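Side-chain contacts in Pre-mRNA-splicing factor 38 (Chaetomium thermophilum, PDB 5F5T), which is probably required for pre-mRNA splicing, as a member of the PRP38 family of spliceosomal proteins: residues 139-144 / 169-174; 118-123 / 161-166; 125-130 / 134-139; 183-188 / 193-198. All blocks are in the same frame, centred on the assembly; numbering follows the deposited sequence.

In the fold
Three of the four contacts lie in the helical core, and interaction 4 sits near the surface, about 20 Å from the centre of the chain. Interactions 2 and 3 share helix 117-130, interactions 1 and 3 share helix 133-140 and Leu-139, and interactions 1 and 2 share helix 163-172. In sequence, interaction 3 falls between the two segments of interaction 2 and closes before interaction 1 opens, those of interactions 1 and 2 alternate, and interaction 4 comes last. Its centre is about 13 Å from those of interactions 1 and 3, which it meets through Glu-141 with Arg-187 and Tyr-137 with Arg-185. The three helices form one connected core, to which polar links fasten the surface segment of interaction 4.

Interaction 1. Residues 139-144 / 169-174; sequences LLEPFL and DLLTKD
Leu-140 and Leu-171 mark the closest approach of the two backbones, with their CA atoms 7.9 Å apart, where the last turn of helix 163-172 faces the C-terminal part of helix 133-140 and the 3-10 residues 141-144 beyond it. The contact is almost wholly aliphatic and is built around Leu-171, whose two methyl groups serve different partners. Its CD2 lies 4.0 Å from CD1 of Leu-140 and also touches CB of that residue, while its CD1 meets the CG methylene of Glu-141 at 3.6 Å. With CG of Leu-171 opposite the carbonyl carbon (chi1 -62°), the fork straddles the two consecutive residues. Leu-140 CD1 has a second neighbour in Leu-170 CD1, 4.1 Å away, and there the two side chains cross at about a right angle. This methyl therefore fits against both leucines of the opposing helix.

Glu-141 lends only its aliphatic part to Leu-171. Beyond CG its chain is extended, which carries the carboxylate away from the leucine, to a salt bridge with Arg-187. On the far side of the helix, Lys-173 NZ and Asp-169 OD1 form a salt bridge whose hydrogen bond is weak; these charges take no part in the leucine contact.

Leu-140 and Leu-170 both also rest on Ala-124 of helix 117-130, and Leu-144 offers its carbonyl oxygen to an aromatic side chain of another protein chain. The arrangement is aliphatic helix-helix packing, joining the end of helix 133-140 to the C-terminal turn of helix 163-172, against helix 117-130, within the mainly helical PRP38 family region.

Interaction 2. Residues 118-123 / 161-166; sequences YLRALA and TYMDEF
Met-163 and Ala-121, whose CA atoms are 7.2 Å apart, bring the first turn of helix 163-172 against helix 117-130. From its CB, which points toward that helix, the methionine chain starts with CG opposite its own backbone N (chi1 177°) and then bends at both later torsions. CG passes near the carbonyl oxygen of Phe-143. The sulfur SD comes next and lies 4.1 Å from CG of Arg-120, the two side chains crossing at about a right angle. At the tip, the CE methyl settles on Ala-121, 4.2 Å from its CB and about as close to its backbone N.

One turn further on, Phe-166 reaches the same alanine with the edge of its ring. CE2 is 3.8 Å from Ala-121 CB, and it is also 3.4 Å from the carbonyl oxygen of Ala-121, which lies near the ring plane, so that the slightly positive C-H rim faces the oxygen. The small alanine thus accepts both a thioether methyl and a ring edge. Replacing Phe-166 by an alanine would probably open a gap beside Ala-121 and leave its CB and carbonyl oxygen without the ring edge that meets them.

Arg-120 gives only its CG methylene to Met-163, since its guanidinium turns away to a salt bridge with Asp-146 and to the carbonyl oxygen of Leu-109. Around the contact, Met-163 also leans on Leu-150 of strand 149-153, and the opposite face of helix 117-130 is covered by helices 61-71 and 87-98, through Leu-119 and Leu-122.

Interaction 3. Residues 125-130 / 134-139; sequences FYIRLT and KEVYTL
Apolar contact carries most of this interface, in which Ile-127 faces Val-136 and Leu-139. The CG2 methyl of Ile-127 is the central group: it lies 3.9 Å from Leu-139 CD1 and 4.1 Å from Val-136 CG2. Ile-127 and Leu-139 cross at about a right angle, and the same leucine methyl reaches Ile-127 CD1 as well, so it touches both ends of the isoleucine fork. Val-136, by contrast, slides past Ile-127 in the opposite direction, and its CG2 also rests against the carbonyl oxygen of Ile-127, 3.6 Å away.

A mixed contact involves Arg-128, whose CD methylene lies 4.0 Å from Val-136 CG1. A bend at its second torsion (chi2 70°) turns the chain so that it crosses the valine at a slant. The charged end goes on to hydrogen-bond the carbonyl oxygens of Leu-170 and Trp-182 and forms a cation-pi interaction with the Trp-182 ring.

Between the two segments themselves there is no polar bond; within segment 125-130, Thr-130 OG1 donates to Tyr-126 O at 2.9 Å from above the carbonyl plane, while the backbone N of Thr-130 approaches that oxygen from the other face.

The two short helical segments run nearly antiparallel, at 159°, with axes 9.3 Å apart, as a helical hairpin closed by a short turn. Helix 102-115 packs against Ile-127 and Leu-139, helix 87-98 covers Tyr-126, and Met-184 touches Val-136.

Interaction 4. Residues 183-188 / 193-198; sequences KMRRRD and LDLLEP
Arg-187 forms the tight part of this contact, its guanidinium group lying across Leu-196 and bonded to the backbone beyond it. Leu-196 CD1 sits over the centre of one face, 3.9 Å from CZ. At the edge, NH1 donates to Glu-197 O at 2.7 Å along a nearly straight line (164°), with the oxygen in the guanidinium plane though the donor is tilted from the carbonyl plane. NH2 adds a weak bond to the same oxygen, and Glu-191 takes a salt bridge with NH1. A leucine in place of Arg-187 would probably leave Glu-197 O without its donor and Glu-191 without its charged partner.

The more exposed side is looser. Arg-185, bent at its third torsion (chi3 -79°), offers one guanidinium face to Leu-195 CD1, which is 3.7 Å from NH2, while Leu-193 CD2 only just approaches NH1 at 4.5 Å. Asp-133 holds NE of Arg-185 in a salt bridge. Asp-194 closes helix 187-192 in a Schellman motif.

Arg-185, just before the helix, and Arg-187, in its first turn, thus lay guanidinium faces on leucine methyls; only Arg-187 adds directed N-H bonds and probably helps hold the loop after helix 187-192, while Asp-133 and Glu-141 tie both to the core.

Interaction 1. Residues 139-144 / 169-174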
# COMPACT_ATOMS: atom_id res chain seq x y z
N LEU A 139 -0.72 10.96 -1.32
CA LEU A 139 -1.52 10.76 -0.11
C LEU A 139 -0.87 9.80 0.88
O LEU A 139 -0.84 10.08 2.07
CB LEU A 139 -2.92 10.23 -0.47
CG LEU A 139 -3.86 11.15 -1.23
CD1 LEU A 139 -5.03 10.37 -1.80
CD2 LEU A 139 -4.36 12.26 -0.31
N LEU A 140 -0.37 8.67 0.38
CA LEU A 140 0.10 7.62 1.27
C LEU A 140 1.53 7.80 1.78
O LEU A 140 1.83 7.43 2.90
CB LEU A 140 -0.01 6.26 0.59
CG LEU A 140 -1.42 5.84 0.18
CD1 LEU A 140 -1.45 4.38 -0.22
CD2 LEU A 140 -2.40 6.12 1.32
N GLU A 141 2.40 8.38 0.96
CA GLU A 141 3.81 8.49 1.35
C GLU A 141 4.08 9.22 2.68
O GLU A 141 5.01 8.87 3.39
CB GLU A 141 4.62 9.14 0.24
CG GLU A 141 4.96 8.19 -0.89
CD GLU A 141 5.91 8.78 -1.92
OE1 GLU A 141 6.07 10.01 -1.94
OE2 GLU A 141 6.49 7.99 -2.70
N PRO A 142 3.26 10.24 3.04
CA PRO A 142 3.54 10.85 4.34
C PRO A 142 3.42 9.89 5.53
O PRO A 142 4.07 10.11 6.55
CB PRO A 142 2.47 11.94 4.45
CG PRO A 142 2.21 12.32 3.04
CD PRO A 142 2.29 11.04 2.27
N PHE A 143 2.63 8.83 5.39
CA PHE A 143 2.41 7.92 6.51
C PHE A 143 3.50 6.86 6.61
O PHE A 143 3.40 5.93 7.41
CB PHE A 143 1.03 7.29 6.39
CG PHE A 143 -0.08 8.30 6.40
CD1 PHE A 143 -0.29 9.09 7.51
CD2 PHE A 143 -0.86 8.49 5.27
CE1 PHE A 143 -1.29 10.04 7.51
CE2 PHE A 143 -1.87 9.44 5.27
CZ PHE A 143 -2.08 10.22 6.39
N LEU A 144 4.54 7.02 5.81
CA LEU A 144 5.78 6.27 6.02
C LEU A 144 6.43 6.73 7.33
O LEU A 144 7.38 6.11 7.81
CB LEU A 144 6.73 6.47 4.84
CG LEU A 144 6.37 5.79 3.51
CD1 LEU A 144 7.38 6.15 2.44
CD2 LEU A 144 6.30 4.28 3.68
N ASP A 169 4.31 -1.37 1.67
CA ASP A 169 3.78 -2.53 0.96
C ASP A 169 2.74 -2.13 -0.08
O ASP A 169 2.76 -2.62 -1.21
CB ASP A 169 3.18 -3.54 1.93
CG ASP A 169 4.23 -4.41 2.60
OD1 ASP A 169 5.42 -4.27 2.26
OD2 ASP A 169 3.85 -5.26 3.44
N LEU A 170 1.85 -1.23 0.29
CA LEU A 170 0.84 -0.73 -0.63
C LEU A 170 1.49 -0.04 -1.83
O LEU A 170 1.02 -0.15 -2.96
CB LEU A 170 -0.10 0.25 0.08
CG LEU A 170 -1.01 -0.31 1.16
CD1 LEU A 170 -1.72 0.83 1.87
CD2 LEU A 170 -2.02 -1.27 0.53
N LEU A 171 2.55 0.71 -1.55
CA LEU A 171 3.26 1.47 -2.57
C LEU A 171 4.19 0.65 -3.47
O LEU A 171 4.52 1.08 -4.57
CB LEU A 171 4.04 2.60 -1.90
CG LEU A 171 3.14 3.60 -1.17
CD1 LEU A 171 3.96 4.74 -0.59
CD2 LEU A 171 2.05 4.12 -2.11
N THR A 172 4.65 -0.51 -3.00
CA THR A 172 5.67 -1.26 -3.74
C THR A 172 5.30 -2.69 -4.13
O THR A 172 6.08 -3.37 -4.80
CB THR A 172 6.99 -1.34 -2.94
OG1 THR A 172 6.81 -2.21 -1.82
CG2 THR A 172 7.41 0.04 -2.45
N LYS A 173 4.14 -3.15 -3.71
CA LYS A 173 3.79 -4.55 -3.93
C LYS A 173 2.57 -4.70 -4.83
O LYS A 173 1.69 -3.83 -4.85
CB LYS A 173 3.55 -5.26 -2.60
CG LYS A 173 4.78 -5.97 -2.05
CD LYS A 173 4.56 -6.44 -0.62
CE LYS A 173 5.64 -7.44 -0.22
NZ LYS A 173 6.74 -6.80 0.55
N ASP A 174 2.53 -5.79 -5.59
CA ASP A 174 1.42 -6.09 -6.49
C ASP A 174 0.21 -6.69 -5.77
O ASP A 174 -0.93 -6.46 -6.18
CB ASP A 174 1.88 -7.04 -7.60
CG ASP A 174 2.79 -6.36 -8.60
OD1 ASP A 174 2.69 -5.13 -8.76
OD2 ASP A 174 3.62 -7.06 -9.22

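Interaction 2. Residues 118-123 / 161-166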
# COMPACT_ATOMS: atom_id res chain seq x y z
N TYR A 118 -5.92 1.22 12.69
CA TYR A 118 -6.50 0.29 11.71
C TYR A 118 -7.45 1.01 10.76
O TYR A 118 -7.64 0.60 9.62
CB TYR A 118 -7.19 -0.87 12.42
CG TYR A 118 -6.19 -1.84 13.00
CD1 TYR A 118 -5.43 -2.66 12.18
CD2 TYR A 118 -5.95 -1.89 14.37
CE1 TYR A 118 -4.49 -3.53 12.70
CE2 TYR A 118 -5.01 -2.76 14.90
CZ TYR A 118 -4.28 -3.57 14.06
OH TYR A 118 -3.35 -4.44 14.57
N LEU A 119 -8.06 2.10 11.22
CA LEU A 119 -8.89 2.92 10.34
C LEU A 119 -8.01 3.55 9.26
O LEU A 119 -8.41 3.63 8.09
CB LEU A 119 -9.63 4.00 11.13
CG LEU A 119 -10.57 4.87 10.29
CD1 LEU A 119 -11.52 3.99 9.49
CD2 LEU A 119 -11.36 5.81 11.19
N ARG A 120 -6.82 4.00 9.65
CA ARG A 120 -5.87 4.56 8.69
C ARG A 120 -5.39 3.49 7.73
O ARG A 120 -5.20 3.75 6.54
CB ARG A 120 -4.67 5.19 9.41
CG ARG A 120 -3.57 5.65 8.46
CD ARG A 120 -2.57 6.60 9.10
NE ARG A 120 -3.24 7.72 9.75
CZ ARG A 120 -2.62 8.65 10.47
NH1 ARG A 120 -3.32 9.63 11.01
NH2 ARG A 120 -1.31 8.60 10.64
N ALA A 121 -5.18 2.28 8.25
CA ALA A 121 -4.74 1.17 7.41
C ALA A 121 -5.81 0.85 6.36
O ALA A 121 -5.50 0.66 5.18
CB ALA A 121 -4.44 -0.05 8.25
N LEU A 122 -7.06 0.82 6.80
CA LEU A 122 -8.19 0.56 5.92
C LEU A 122 -8.31 1.63 4.86
O LEU A 122 -8.44 1.33 3.67
CB LEU A 122 -9.49 0.48 6.72
CG LEU A 122 -10.74 0.11 5.91
CD1 LEU A 122 -10.47 -1.12 5.06
CD2 LEU A 122 -11.96 -0.08 6.80
N ALA A 123 -8.24 2.89 5.29
CA ALA A 123 -8.36 4.02 4.37
C ALA A 123 -7.24 4.00 3.34
O ALA A 123 -7.48 4.24 2.16
CB ALA A 123 -8.37 5.33 5.13
N THR A 161 3.88 -6.14 12.36
CA THR A 161 4.31 -5.27 11.27
C THR A 161 4.04 -3.83 11.72
O THR A 161 3.55 -3.62 12.82
CB THR A 161 3.59 -5.57 9.94
OG1 THR A 161 4.23 -4.85 8.89
CG2 THR A 161 2.13 -5.16 10.01
N TYR A 162 4.34 -2.86 10.87
CA TYR A 162 4.16 -1.47 11.26
C TYR A 162 3.43 -0.69 10.18
O TYR A 162 3.43 -1.10 9.02
CB TYR A 162 5.52 -0.82 11.54
CG TYR A 162 6.37 -1.59 12.53
CD1 TYR A 162 7.18 -2.62 12.10
CD2 TYR A 162 6.37 -1.27 13.88
CE1 TYR A 162 7.97 -3.33 12.99
CE2 TYR A 162 7.15 -1.97 14.78
CZ TYR A 162 7.94 -3.00 14.32
OH TYR A 162 8.72 -3.71 15.21
N MET A 163 2.84 0.43 10.57
CA MET A 163 2.07 1.23 9.63
C MET A 163 2.91 1.66 8.43
O MET A 163 2.45 1.58 7.30
CB MET A 163 1.49 2.46 10.33
CG MET A 163 0.73 3.39 9.40
SD MET A 163 -0.79 2.65 8.77
CE MET A 163 -1.68 2.33 10.29
N ASP A 164 4.13 2.10 8.68
CA ASP A 164 5.00 2.54 7.60
C ASP A 164 5.35 1.38 6.68
O ASP A 164 5.50 1.54 5.47
CB ASP A 164 6.27 3.20 8.15
CG ASP A 164 7.01 2.33 9.14
OD1 ASP A 164 6.42 1.98 10.18
OD2 ASP A 164 8.19 2.02 8.88
N GLU A 165 5.45 0.19 7.27
CA GLU A 165 5.70 -1.02 6.49
C GLU A 165 4.48 -1.41 5.65
O GLU A 165 4.62 -1.88 4.52
CB GLU A 165 6.08 -2.17 7.41
CG GLU A 165 7.59 -2.35 7.56
CD GLU A 165 7.94 -3.67 8.23
OE1 GLU A 165 7.02 -4.37 8.69
OE2 GLU A 165 9.15 -4.00 8.29
N PHE A 166 3.29 -1.23 6.21
CA PHE A 166 2.06 -1.50 5.48
C PHE A 166 1.89 -0.54 4.30
O PHE A 166 1.54 -0.95 3.20
CB PHE A 166 0.86 -1.41 6.44
CG PHE A 166 -0.44 -1.82 5.81
CD1 PHE A 166 -0.65 -3.12 5.40
CD2 PHE A 166 -1.45 -0.89 5.63
CE1 PHE A 166 -1.86 -3.49 4.82
CE2 PHE A 166 -2.66 -1.25 5.06
CZ PHE A 166 -2.86 -2.56 4.65

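Interaction 3. Residues 125-130 / 134-139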
# COMPACT_ATOMS: atom_id res chain seq x y z
N PHE A 125 -5.54 1.39 2.36
CA PHE A 125 -5.79 0.24 1.50
C PHE A 125 -6.79 0.63 0.41
O PHE A 125 -6.53 0.44 -0.79
CB PHE A 125 -6.33 -0.93 2.32
CG PHE A 125 -6.46 -2.22 1.55
CD1 PHE A 125 -5.53 -2.58 0.59
CD2 PHE A 125 -7.52 -3.08 1.80
CE1 PHE A 125 -5.66 -3.77 -0.11
CE2 PHE A 125 -7.65 -4.27 1.11
CZ PHE A 125 -6.72 -4.62 0.15
N TYR A 126 -7.90 1.22 0.83
CA TYR A 126 -8.97 1.62 -0.08
C TYR A 126 -8.47 2.64 -1.10
O TYR A 126 -8.85 2.60 -2.27
CB TYR A 126 -10.15 2.19 0.71
CG TYR A 126 -11.33 2.55 -0.17
CD1 TYR A 126 -12.21 1.57 -0.61
CD2 TYR A 126 -11.56 3.86 -0.55
CE1 TYR A 126 -13.28 1.89 -1.42
CE2 TYR A 126 -12.63 4.19 -1.36
CZ TYR A 126 -13.49 3.21 -1.79
OH TYR A 126 -14.56 3.53 -2.59
N ILE A 127 -7.64 3.57 -0.64
CA ILE A 127 -7.07 4.58 -1.51
C ILE A 127 -6.19 3.93 -2.57
O ILE A 127 -6.28 4.25 -3.75
CB ILE A 127 -6.25 5.62 -0.72
CG1 ILE A 127 -7.20 6.54 0.05
CG2 ILE A 127 -5.36 6.44 -1.65
CD1 ILE A 127 -6.50 7.67 0.79
N ARG A 128 -5.35 2.98 -2.15
CA ARG A 128 -4.49 2.26 -3.08
C ARG A 128 -5.33 1.51 -4.12
O ARG A 128 -4.96 1.41 -5.29
CB ARG A 128 -3.58 1.29 -2.34
CG ARG A 128 -2.79 0.36 -3.25
CD ARG A 128 -1.73 1.16 -4.01
NE ARG A 128 -0.91 0.33 -4.90
CZ ARG A 128 -1.32 -0.14 -6.07
NH1 ARG A 128 -2.54 0.12 -6.52
NH2 ARG A 128 -0.50 -0.88 -6.81
N LEU A 129 -6.47 0.99 -3.67
CA LEU A 129 -7.38 0.28 -4.55
C LEU A 129 -8.09 1.17 -5.57
O LEU A 129 -8.27 0.77 -6.72
CB LEU A 129 -8.43 -0.47 -3.73
CG LEU A 129 -7.91 -1.63 -2.87
CD1 LEU A 129 -9.05 -2.26 -2.09
CD2 LEU A 129 -7.19 -2.66 -3.72
N THR A 130 -8.49 2.37 -5.16
CA THR A 130 -9.43 3.16 -5.96
C THR A 130 -8.92 4.48 -6.55
O THR A 130 -9.66 5.14 -7.28
CB THR A 130 -10.68 3.51 -5.13
OG1 THR A 130 -10.30 4.37 -4.05
CG2 THR A 130 -11.32 2.25 -4.57
N LYS A 134 -0.55 8.87 -9.04
CA LYS A 134 0.09 10.07 -8.50
C LYS A 134 -0.54 10.46 -7.17
O LYS A 134 0.16 10.73 -6.18
CB LYS A 134 -0.00 11.22 -9.50
CG LYS A 134 0.30 12.59 -8.92
CD LYS A 134 0.19 13.67 -9.99
CE LYS A 134 0.30 15.07 -9.41
NZ LYS A 134 0.07 16.11 -10.45
N GLU A 135 -1.87 10.47 -7.14
CA GLU A 135 -2.61 10.80 -5.94
C GLU A 135 -2.30 9.81 -4.83
O GLU A 135 -2.20 10.19 -3.67
CB GLU A 135 -4.11 10.82 -6.22
CG GLU A 135 -4.90 11.78 -5.35
CD GLU A 135 -6.40 11.62 -5.52
OE1 GLU A 135 -7.14 11.87 -4.55
OE2 GLU A 135 -6.83 11.26 -6.64
N VAL A 136 -2.14 8.54 -5.19
CA VAL A 136 -1.85 7.51 -4.21
C VAL A 136 -0.49 7.73 -3.56
O VAL A 136 -0.35 7.64 -2.34
CB VAL A 136 -1.90 6.12 -4.83
CG1 VAL A 136 -1.26 5.09 -3.90
CG2 VAL A 136 -3.34 5.74 -5.12
N TYR A 137 0.51 8.04 -4.38
CA TYR A 137 1.84 8.31 -3.86
C TYR A 137 1.79 9.52 -2.93
O TYR A 137 2.29 9.46 -1.79
CB TYR A 137 2.84 8.55 -4.99
CG TYR A 137 3.24 7.29 -5.73
CD1 TYR A 137 3.97 6.29 -5.11
CD2 TYR A 137 2.89 7.12 -7.06
CE1 TYR A 137 4.33 5.14 -5.79
CE2 TYR A 137 3.24 5.98 -7.75
CZ TYR A 137 3.96 4.99 -7.11
OH TYR A 137 4.32 3.85 -7.80
N THR A 138 1.18 10.60 -3.40
CA THR A 138 1.14 11.84 -2.63
C THR A 138 0.40 11.68 -1.30
O THR A 138 0.83 12.20 -0.28
CB THR A 138 0.48 12.99 -3.42
OG1 THR A 138 -0.84 12.61 -3.83
CG2 THR A 138 1.30 13.34 -4.65
N LEU A 139 -0.72 10.96 -1.32
CA LEU A 139 -1.52 10.76 -0.11
C LEU A 139 -0.87 9.80 0.88
O LEU A 139 -0.84 10.08 2.07
CB LEU A 139 -2.92 10.23 -0.47
CG LEU A 139 -3.86 11.15 -1.23
CD1 LEU A 139 -5.03 10.37 -1.80
CD2 LEU A 139 -4.36 12.26 -0.31

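Interaction 4. Residues 183-188 / 193-198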
# COMPACT_ATOMS: atom_id res chain seq x y z
N LYS A 183 -2.29 -2.18 -11.42
CA LYS A 183 -0.90 -1.86 -11.72
C LYS A 183 -0.72 -0.35 -11.91
O LYS A 183 -1.51 0.29 -12.59
CB LYS A 183 -0.44 -2.63 -12.96
CG LYS A 183 -0.36 -4.15 -12.74
CD LYS A 183 -0.31 -4.91 -14.05
CE LYS A 183 -0.40 -6.41 -13.84
NZ LYS A 183 0.93 -7.04 -14.12
N MET A 184 0.35 0.17 -11.35
CA MET A 184 0.61 1.61 -11.33
C MET A 184 1.86 1.92 -12.12
O MET A 184 2.71 1.05 -12.30
CB MET A 184 0.79 2.12 -9.90
CG MET A 184 -0.47 2.25 -9.08
SD MET A 184 -0.14 3.01 -7.47
CE MET A 184 -1.81 3.21 -6.90
N ARG A 185 1.96 3.15 -12.61
CA ARG A 185 3.23 3.59 -13.14
C ARG A 185 4.17 3.68 -11.94
O ARG A 185 3.77 4.11 -10.86
CB ARG A 185 3.11 4.94 -13.85
CG ARG A 185 2.00 5.00 -14.89
CD ARG A 185 1.93 6.38 -15.53
NE ARG A 185 1.25 7.33 -14.67
CZ ARG A 185 0.64 8.43 -15.09
NH1 ARG A 185 0.64 8.75 -16.38
NH2 ARG A 185 0.04 9.23 -14.21
N ARG A 186 5.40 3.20 -12.11
CA ARG A 186 6.38 3.25 -11.03
C ARG A 186 6.70 4.70 -10.69
O ARG A 186 6.55 5.59 -11.53
CB ARG A 186 7.64 2.50 -11.43
CG ARG A 186 7.44 1.01 -11.56
CD ARG A 186 8.77 0.29 -11.64
NE ARG A 186 9.08 -0.10 -13.01
CZ ARG A 186 9.83 0.62 -13.84
NH1 ARG A 186 10.35 1.77 -13.44
NH2 ARG A 186 10.05 0.19 -15.07
N ARG A 187 7.13 4.94 -9.46
CA ARG A 187 7.37 6.30 -8.99
C ARG A 187 8.42 7.00 -9.85
O ARG A 187 8.27 8.19 -10.17
CB ARG A 187 7.80 6.31 -7.53
CG ARG A 187 7.23 7.47 -6.74
CD ARG A 187 8.20 7.97 -5.68
NE ARG A 187 7.62 9.07 -4.91
CZ ARG A 187 7.89 10.35 -5.12
NH1 ARG A 187 8.73 10.71 -6.08
NH2 ARG A 187 7.32 11.28 -4.36
N ASP A 188 9.46 6.28 -10.23
CA ASP A 188 10.52 6.85 -11.06
C ASP A 188 9.98 7.27 -12.43
O ASP A 188 10.48 8.23 -13.03
CB ASP A 188 11.69 5.88 -11.23
CG ASP A 188 11.27 4.56 -11.83
OD1 ASP A 188 10.06 4.25 -11.81
OD2 ASP A 188 12.15 3.83 -12.33
N LEU A 193 8.44 11.89 -15.79
CA LEU A 193 7.39 12.66 -16.45
C LEU A 193 7.06 13.98 -15.75
O LEU A 193 6.12 14.67 -16.14
CB LEU A 193 6.11 11.82 -16.57
CG LEU A 193 5.97 10.84 -17.75
CD1 LEU A 193 7.23 10.02 -18.01
CD2 LEU A 193 4.79 9.92 -17.50
N ASP A 194 7.83 14.31 -14.71
CA ASP A 194 7.70 15.58 -13.98
C ASP A 194 6.37 15.72 -13.23
O ASP A 194 6.04 16.80 -12.75
CB ASP A 194 7.86 16.77 -14.93
CG ASP A 194 9.31 17.07 -15.25
OD1 ASP A 194 10.19 16.26 -14.88
OD2 ASP A 194 9.58 18.12 -15.87
N LEU A 195 5.62 14.63 -13.14
CA LEU A 195 4.42 14.62 -12.31
C LEU A 195 4.77 14.64 -10.83
O LEU A 195 4.05 15.23 -10.02
CB LEU A 195 3.57 13.39 -12.64
CG LEU A 195 3.22 13.27 -14.13
CD1 LEU A 195 2.54 11.94 -14.42
CD2 LEU A 195 2.34 14.43 -14.57
N LEU A 196 5.88 14.00 -10.47
CA LEU A 196 6.31 13.92 -9.08
C LEU A 196 7.77 14.33 -8.89
O LEU A 196 8.64 13.94 -9.67
CB LEU A 196 6.12 12.51 -8.53
CG LEU A 196 4.71 12.14 -8.08
CD1 LEU A 196 4.73 10.78 -7.40
CD2 LEU A 196 4.15 13.20 -7.15
N GLU A 197 8.04 15.12 -7.86
CA GLU A 197 9.40 15.34 -7.40
C GLU A 197 9.84 14.12 -6.59
O GLU A 197 8.99 13.36 -6.13
CB GLU A 197 9.51 16.63 -6.58
CG GLU A 197 9.16 17.89 -7.34
CD GLU A 197 10.11 18.15 -8.50
OE1 GLU A 197 11.33 17.95 -8.32
OE2 GLU A 197 9.65 18.58 -9.58
N PRO A 198 11.15 13.93 -6.42
CA PRO A 198 11.61 12.81 -5.59
C PRO A 198 11.10 12.91 -4.16
O PRO A 198 10.92 14.02 -3.65
CB PRO A 198 13.13 12.93 -5.65
CG PRO A 198 13.37 13.57 -6.98
CD PRO A 198 12.29 14.60 -7.08